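Local coordinates for ABC transporter substrate binding protein (Ribose) (Agrobacterium vitis, PDB 4WUT) that probably serves as the sugar-binding component of an ABC transporter, and holds beta-D-fucopyranose between the two lobes of a periplasmic-binding-protein fold, at residues N200-V205 and G227-Q232; G234-L239 and D256-A261. All blocks are in the same frame, centred on the assembly; numbering follows the deposited sequence. Where two conformers were deposited one is given.

Contact 1 (N200-V205 and G227-Q232). With CA (calcium ion), chain F.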
ATOM      1  N   ASN A 200     -12.660  -1.659  15.112  1.00  8.42           N
ATOM      2  CA  ASN A 200     -13.395  -0.773  16.002  1.00  8.83           C
ATOM      3  C   ASN A 200     -13.938   0.460  15.272  1.00  8.43           C
ATOM      4  O   ASN A 200     -15.106   0.782  15.403  1.00  8.62           O
ATOM      5  CB  ASN A 200     -12.504  -0.334  17.167  1.00 10.61           C
ATOM      6  CG  ASN A 200     -13.239   0.575  18.157  1.00 10.95           C
ATOM      7  OD1 ASN A 200     -14.377   0.307  18.536  1.00 12.75           O
ATOM      8  ND2 ASN A 200     -12.597   1.674  18.538  1.00 14.69           N
ATOM      9  N   GLN A 201     -13.097   1.136  14.493  1.00  9.51           N
ATOM     10  CA  GLN A 201     -13.562   2.317  13.786  1.00 10.68           C
ATOM     11  C   GLN A 201     -14.708   2.006  12.836  1.00 11.18           C
ATOM     12  O   GLN A 201     -15.635   2.782  12.732  1.00  9.56           O
ATOM     13  CB  GLN A 201     -12.409   2.992  13.032  1.00  8.56           C
ATOM     14  CG  GLN A 201     -11.409   3.608  13.944  1.00  7.59           C
ATOM     15  CD  GLN A 201     -10.147   4.064  13.225  1.00 11.10           C
ATOM     16  OE1 GLN A 201      -9.759   3.523  12.190  1.00 12.11           O
ATOM     17  NE2 GLN A 201      -9.484   5.041  13.807  1.00 13.06           N
ATOM     18  N   THR A 202     -14.628   0.888  12.139  1.00  9.15           N
ATOM     19  CA  THR A 202     -15.731   0.469  11.282  1.00  7.40           C
ATOM     20  C   THR A 202     -16.995   0.127  12.054  1.00  9.54           C
ATOM     21  O   THR A 202     -18.095   0.531  11.699  1.00  8.31           O
ATOM     22  CB  THR A 202     -15.316  -0.713  10.409  1.00  7.46           C
ATOM     23  OG1 THR A 202     -14.225  -0.312   9.571  1.00  8.89           O
ATOM     24  CG2 THR A 202     -16.442  -1.095   9.501  1.00  8.20           C
ATOM     25  N   THR A 203     -16.850  -0.602  13.158  1.00  7.70           N
ATOM     26  CA  THR A 203     -17.997  -0.896  13.991  1.00  8.99           C
ATOM     27  C   THR A 203     -18.702   0.402  14.420  1.00  7.95           C
ATOM     28  O   THR A 203     -19.922   0.538  14.349  1.00  9.81           O
ATOM     29  CB  THR A 203     -17.556  -1.700  15.213  1.00 12.61           C
ATOM     30  OG1 THR A 203     -17.098  -2.991  14.777  1.00 11.56           O
ATOM     31  CG2 THR A 203     -18.715  -1.884  16.205  1.00 11.20           C
ATOM     32  N   ASP A 204     -17.895   1.398  14.751  1.00  7.84           N
ATOM     33  CA  ASP A 204     -18.397   2.659  15.208  1.00  8.56           C
ATOM     34  C   ASP A 204     -19.056   3.471  14.089  1.00  7.96           C
ATOM     35  O   ASP A 204     -20.090   4.063  14.322  1.00  9.86           O
ATOM     36  CB  ASP A 204     -17.281   3.429  15.914  1.00  8.17           C
ATOM     37  CG  ASP A 204     -16.867   2.771  17.246  1.00 11.37           C
ATOM     38  OD1 ASP A 204     -17.625   1.934  17.793  1.00 10.94           O
ATOM     39  OD2 ASP A 204     -15.774   3.100  17.746  1.00 10.88           O
ATOM     40  N   VAL A 205     -18.465   3.472  12.899  0.74  8.69           N
ATOM     41  CA  VAL A 205     -19.049   4.170  11.759  0.74  8.83           C
ATOM     42  C   VAL A 205     -20.379   3.557  11.344  0.74  8.79           C
ATOM     43  O   VAL A 205     -21.314   4.273  11.002  0.74  9.44           O
ATOM     44  CB  VAL A 205     -18.071   4.256  10.598  0.74  9.17           C
ATOM     45  CG1 VAL A 205     -18.726   4.976   9.421  0.74 20.42           C
ATOM     46  CG2 VAL A 205     -16.858   4.988  10.996  0.74 21.48           C
ATOM     47  N   GLY A 227     -13.930  -5.498   6.908  1.00  8.95           N
ATOM     48  CA  GLY A 227     -14.755  -6.624   6.541  1.00  8.83           C
ATOM     49  C   GLY A 227     -15.231  -7.369   7.765  1.00 11.52           C
ATOM     50  O   GLY A 227     -16.395  -7.761   7.865  1.00 12.16           O
ATOM     51  N   ARG A 228     -14.337  -7.542   8.728  1.00 12.05           N
ATOM     52  CA  ARG A 228     -14.699  -8.279   9.934  1.00 12.06           C
ATOM     53  C   ARG A 228     -15.773  -7.531  10.715  1.00 11.64           C
ATOM     54  O   ARG A 228     -16.694  -8.150  11.247  1.00 12.08           O
ATOM     55  CB  ARG A 228     -13.470  -8.517  10.805  1.00 10.08           C
ATOM     56  CG  ARG A 228     -12.484  -9.454  10.187  1.00 12.35           C
ATOM     57  CD  ARG A 228     -11.335  -9.790  11.112  1.00 18.84           C
ATOM     58  NE  ARG A 228     -10.404 -10.689  10.444  1.00 20.09           N
ATOM     59  CZ  ARG A 228      -9.246 -11.087  10.953  1.00 24.89           C
ATOM     60  NH1 ARG A 228      -8.886 -10.684  12.165  1.00 30.23           N
ATOM     61  NH2 ARG A 228      -8.459 -11.894  10.254  1.00 25.15           N
ATOM     62  N   ALA A 229     -15.664  -6.208  10.781  1.00  8.96           N
ATOM     63  CA  ALA A 229     -16.679  -5.378  11.433  1.00  9.96           C
ATOM     64  C   ALA A 229     -18.043  -5.492  10.775  1.00  9.04           C
ATOM     65  O   ALA A 229     -19.060  -5.590  11.458  1.00 11.74           O
ATOM     66  CB  ALA A 229     -16.241  -3.913  11.471  1.00 10.74           C
ATOM     67  N   ILE A 230     -18.062  -5.444   9.441  1.00 10.49           N
ATOM     68  CA  ILE A 230     -19.311  -5.560   8.706  1.00 10.68           C
ATOM     69  C   ILE A 230     -19.995  -6.903   8.997  1.00 11.92           C
ATOM     70  O   ILE A 230     -21.197  -6.978   9.256  1.00 11.45           O
ATOM     71  CB  ILE A 230     -19.033  -5.427   7.203  1.00 10.20           C
ATOM     72  CG1 ILE A 230     -18.600  -3.997   6.864  1.00 11.80           C
ATOM     73  CG2 ILE A 230     -20.237  -5.814   6.396  1.00 11.51           C
ATOM     74  CD1 ILE A 230     -18.024  -3.857   5.498  1.00 11.97           C
ATOM     75  N   LYS A 231     -19.206  -7.965   8.977  1.00 10.93           N
ATOM     76  CA  LYS A 231     -19.730  -9.295   9.221  1.00 15.40           C
ATOM     77  C   LYS A 231     -20.284  -9.371  10.626  1.00 13.49           C
ATOM     78  O   LYS A 231     -21.388  -9.863  10.850  1.00 15.93           O
ATOM     79  CB  LYS A 231     -18.631 -10.326   9.031  1.00 20.77           C
ATOM     80  CG  LYS A 231     -18.342 -10.647   7.593  1.00 24.70           C
ATOM     81  CD  LYS A 231     -17.417 -11.843   7.471  1.00 31.94           C
ATOM     82  CE  LYS A 231     -18.002 -13.056   8.131  1.00 35.39           C
ATOM     83  NZ  LYS A 231     -19.403 -13.320   7.686  1.00 42.15           N
ATOM     84  N   GLN A 232     -19.501  -8.886  11.589  1.00 14.58           N
ATOM     85  CA  GLN A 232     -19.912  -8.944  12.994  1.00 15.84           C
ATOM     86  C   GLN A 232     -21.175  -8.117  13.288  1.00 11.83           C
ATOM     87  O   GLN A 232     -21.963  -8.459  14.181  1.00 16.53           O
ATOM     88  CB  GLN A 232     -18.759  -8.479  13.874  1.00 18.91           C
ATOM     89  CG  GLN A 232     -17.647  -9.518  13.953  1.00 29.70           C
ATOM     90  CD  GLN A 232     -16.449  -9.100  14.811  1.00 34.73           C
ATOM     91  OE1 GLN A 232     -16.547  -8.231  15.692  1.00 32.94           O
ATOM     92  NE2 GLN A 232     -15.309  -9.731  14.550  1.00 33.72           N
TER
HETATM   93 CA    CA F 405     -16.135   1.551  19.648  1.00 10.59          CA
HETATM   94  O   HOH W   1     -19.051  -4.718  14.077  1.00 21.99           O
HETATM   95  O   HOH W   2     -17.583  -0.434  19.611  1.00 15.03           O

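Contact 2 (G234-L239 and D256-A261)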
ATOM      1  N   GLY A 234     -23.646  -7.905  11.297  1.00 14.03           N
ATOM      2  CA  GLY A 234     -24.731  -8.520  10.561  1.00 19.34           C
ATOM      3  C   GLY A 234     -25.085  -7.754   9.299  1.00 16.64           C
ATOM      4  O   GLY A 234     -26.204  -7.888   8.792  1.00 18.78           O
ATOM      5  N   LYS A 235     -24.145  -6.973   8.781  1.00 14.46           N
ATOM      6  CA  LYS A 235     -24.420  -6.134   7.629  1.00 13.09           C
ATOM      7  C   LYS A 235     -23.728  -6.553   6.316  1.00 13.73           C
ATOM      8  O   LYS A 235     -23.738  -5.803   5.356  1.00 13.49           O
ATOM      9  CB  LYS A 235     -24.113  -4.675   7.964  1.00 13.53           C
ATOM     10  CG  LYS A 235     -25.103  -4.108   8.982  1.00 13.29           C
ATOM     11  CD  LYS A 235     -24.731  -2.707   9.461  1.00 13.82           C
ATOM     12  CE  LYS A 235     -25.828  -2.084  10.306  1.00 13.24           C
ATOM     13  NZ  LYS A 235     -25.524  -0.730  10.861  1.00 15.07           N
ATOM     14  N   ALA A 236     -23.152  -7.752   6.263  1.00 14.50           N
ATOM     15  CA  ALA A 236     -22.503  -8.200   5.037  1.00 14.38           C
ATOM     16  C   ALA A 236     -23.504  -8.200   3.888  1.00 15.67           C
ATOM     17  O   ALA A 236     -24.585  -8.775   3.994  1.00 18.51           O
ATOM     18  CB  ALA A 236     -21.889  -9.581   5.219  1.00 21.94           C
ATOM     19  N   GLY A 237     -23.140  -7.547   2.788  1.00 19.45           N
ATOM     20  CA  GLY A 237     -24.022  -7.477   1.633  1.00 18.45           C
ATOM     21  C   GLY A 237     -25.112  -6.412   1.743  1.00 23.02           C
ATOM     22  O   GLY A 237     -25.864  -6.205   0.793  1.00 26.00           O
ATOM     23  N   LYS A 238     -25.188  -5.727   2.881  1.00 16.91           N
ATOM     24  CA  LYS A 238     -26.212  -4.697   3.112  1.00 19.51           C
ATOM     25  C   LYS A 238     -25.670  -3.280   2.913  1.00 21.00           C
ATOM     26  O   LYS A 238     -26.391  -2.297   3.083  1.00 26.62           O
ATOM     27  CB  LYS A 238     -26.794  -4.809   4.517  1.00 20.54           C
ATOM     28  CG  LYS A 238     -27.493  -6.124   4.791  1.00 23.98           C
ATOM     29  CD  LYS A 238     -28.195  -6.100   6.136  1.00 31.54           C
ATOM     30  CE  LYS A 238     -28.803  -7.450   6.479  1.00 32.27           C
ATOM     31  NZ  LYS A 238     -29.760  -7.899   5.437  1.00 37.64           N
ATOM     32  N   LEU A 239     -24.393  -3.197   2.586  1.00 15.84           N
ATOM     33  CA  LEU A 239     -23.789  -1.976   2.069  1.00 13.17           C
ATOM     34  C   LEU A 239     -22.618  -2.411   1.213  1.00 15.33           C
ATOM     35  O   LEU A 239     -22.165  -3.552   1.301  1.00 17.09           O
ATOM     36  CB  LEU A 239     -23.350  -1.006   3.173  1.00 15.04           C
ATOM     37  CG  LEU A 239     -22.103  -1.311   4.000  1.00 13.37           C
ATOM     38  CD1 LEU A 239     -21.741  -0.076   4.826  1.00 16.02           C
ATOM     39  CD2 LEU A 239     -22.353  -2.519   4.893  1.00 22.10           C
ATOM     40  N   ASP A 256     -17.203 -14.296  -0.521  1.00 18.85           N
ATOM     41  CA  ASP A 256     -18.406 -14.474   0.290  1.00 17.26           C
ATOM     42  C   ASP A 256     -19.359 -13.284   0.238  1.00 19.38           C
ATOM     43  O   ASP A 256     -20.420 -13.299   0.879  1.00 22.49           O
ATOM     44  CB  ASP A 256     -18.078 -14.906   1.734  1.00 23.63           C
ATOM     45  CG  ASP A 256     -17.551 -13.789   2.607  1.00 23.24           C
ATOM     46  OD1 ASP A 256     -17.640 -12.597   2.231  1.00 20.44           O
ATOM     47  OD2 ASP A 256     -17.056 -14.115   3.715  1.00 26.14           O
ATOM     48  N   GLY A 257     -19.006 -12.278  -0.562  1.00 17.88           N
ATOM     49  CA  GLY A 257     -19.877 -11.135  -0.794  1.00 17.36           C
ATOM     50  C   GLY A 257     -19.798 -10.003   0.217  1.00 17.35           C
ATOM     51  O   GLY A 257     -20.536  -9.023   0.124  1.00 23.19           O
ATOM     52  N   THR A 258     -18.901 -10.118   1.184  1.00 15.73           N
ATOM     53  CA  THR A 258     -18.713  -9.037   2.146  1.00 16.79           C
ATOM     54  C   THR A 258     -18.141  -7.789   1.475  1.00 18.70           C
ATOM     55  O   THR A 258     -18.578  -6.664   1.736  1.00 17.03           O
ATOM     56  CB  THR A 258     -17.790  -9.486   3.288  1.00 16.89           C
ATOM     57  OG1 THR A 258     -18.359 -10.642   3.903  1.00 19.91           O
ATOM     58  CG2 THR A 258     -17.637  -8.393   4.340  1.00 16.99           C
ATOM     59  N   LEU A 259     -17.138  -7.994   0.630  1.00 14.31           N
ATOM     60  CA  LEU A 259     -16.571  -6.928  -0.188  1.00 14.59           C
ATOM     61  C   LEU A 259     -16.960  -7.135  -1.648  1.00 17.02           C
ATOM     62  O   LEU A 259     -16.829  -8.233  -2.184  1.00 19.54           O
ATOM     63  CB  LEU A 259     -15.045  -6.906  -0.068  1.00 16.16           C
ATOM     64  CG  LEU A 259     -14.427  -6.061   1.053  1.00 17.59           C
ATOM     65  CD1 LEU A 259     -14.925  -6.449   2.440  1.00 16.59           C
ATOM     66  CD2 LEU A 259     -12.925  -6.201   0.960  1.00 22.49           C
ATOM     67  N   GLU A 260     -17.413  -6.065  -2.287  1.00 14.67           N
ATOM     68  CA  GLU A 260     -17.737  -6.073  -3.709  1.00 12.50           C
ATOM     69  C   GLU A 260     -16.486  -6.131  -4.581  1.00 14.06           C
ATOM     70  O   GLU A 260     -16.486  -6.755  -5.639  1.00 16.42           O
ATOM     71  CB  GLU A 260     -18.530  -4.810  -4.032  1.00 15.42           C
ATOM     72  CG  GLU A 260     -18.891  -4.676  -5.475  1.00 21.75           C
ATOM     73  CD  GLU A 260     -19.946  -5.684  -5.912  1.00 26.50           C
ATOM     74  OE1 GLU A 260     -20.730  -6.176  -5.070  1.00 25.97           O
ATOM     75  OE2 GLU A 260     -19.992  -5.988  -7.116  1.00 35.18           O
ATOM     76  N   ALA A 261     -15.420  -5.476  -4.148  1.00 12.99           N
ATOM     77  CA  ALA A 261     -14.169  -5.464  -4.906  1.00 12.87           C
ATOM     78  C   ALA A 261     -13.019  -5.179  -3.979  1.00 14.50           C
ATOM     79  O   ALA A 261     -13.204  -4.605  -2.895  1.00 12.71           O
ATOM     80  CB  ALA A 261     -14.215  -4.428  -6.020  1.00 16.07           C
TER
HETATM   81  O   HOH W   3     -20.957  -5.855   2.663  1.00 16.68           O
HETATM   82  O   HOH W   4     -19.845  -5.268  -0.455  1.00 13.64           O

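Contact 1 (N200-V205 and G227-Q232)
Helices 195-208 and 220-232 pack around Thr203 and Ala229, whose CA atoms lie 5.3 Å apart; the axes of the segments 200-205 and 227-232 approach to 8.2 Å and cross at -44°. They are neighbouring helices of one alpha/beta lobe of the periplasmic-binding-protein fold, joined through parallel strand 214-217. Ala229 directs its methyl at the other helix, and the close fit is measured by Ala229 CB lying 3.4 Å from Thr202 CG2, tighter than usual for two carbons. The Thr202 torsion (chi1 -61°) places CG2 anti to the backbone N, on the side facing Ala229, while OG1 turns back to bond Ala198 O. Thr202 and Ile230 both also touch Ile215 of strand 214-217. At the more open edge Thr203 OG1 touches the same alanine methyl and hydrogen-bonds Leu199 O. A water bridges the helices there, donating to Thr203 OG1 (2.7 Å) and to Ala229 O (2.8 Å). One turn apart on helix 195-208, Asn200 and Asp204 bind a calcium ion without help from 227-232: Asp204 chelates it through both carboxylate oxygens, and Asn200 OD1 coordinates the calcium at 2.4 Å.

Contact 2 (G234-L239 and D256-A261)
Ala236 and Thr258 meet between two helix-to-strand loops of the same alpha/beta lobe; the CA atoms of Ala236 and Thr258 are 4.8 Å apart. The direct contact is slight: Ala236 CB points at the other loop and reaches Thr258 OG1 at 3.9 Å, and Gly237 N lies 4.0 Å from Gly257 O, too long for a bond. Water does more of the joining. One molecule accepts from Gly237 N at 2.8 Å and lies within donating distance of both Leu239 O and Thr258 O, so a backbone N-H of one loop is linked to a carbonyl of the other. A second water lies 2.9 Å from Thr258 O, with a weaker approach to Leu239 O.

Behind this shell, each loop has its own means of holding shape. Residues Lys235 to Lys238 form a type II beta turn, closed by Lys238 N to Lys235 O; at Gly237 (phi 81°) a side chain would jam against Ala236 O, which calls for glycine. Gly234 and Gly257 each end the preceding helix in a Schellman motif. Thr258 is fixed from its own side by an Asx turn, and its side chain also touches Phe253 of the preceding helix. With chi1 at -57°, OG1 stands beside the backbone N, and both groups donate to one carboxylate oxygen: Thr258 N meets Asp256 OD1 nearly end-on, whereas Thr258 OG1 approaches that OD1 from the syn side at 2.7 Å, 34° out of the carboxylate plane.

How the contacts relate
From the N terminus, helix 195-208 supplies the first half of contact 1; the chain then passes through strand 214-217 and returns in helix 220-232, closing a loop with 21 residues between the segments. Contact 2 opens directly afterwards and closes across 16 residues, after strand 240-244 and helix 248-255. The two are therefore in series, neither nested nor crossed, with centres 12 Å apart. They touch at the end of helix 220-232: Ile230 O lies 3.0 Å from Lys235 N, a probable hydrogen bond, and Lys231 CG packs on Thr258 OG1. Contact 1 joins helices 195-208 and 220-232, and contact 2 joins the loops leading into strands 240-244 and 261-265.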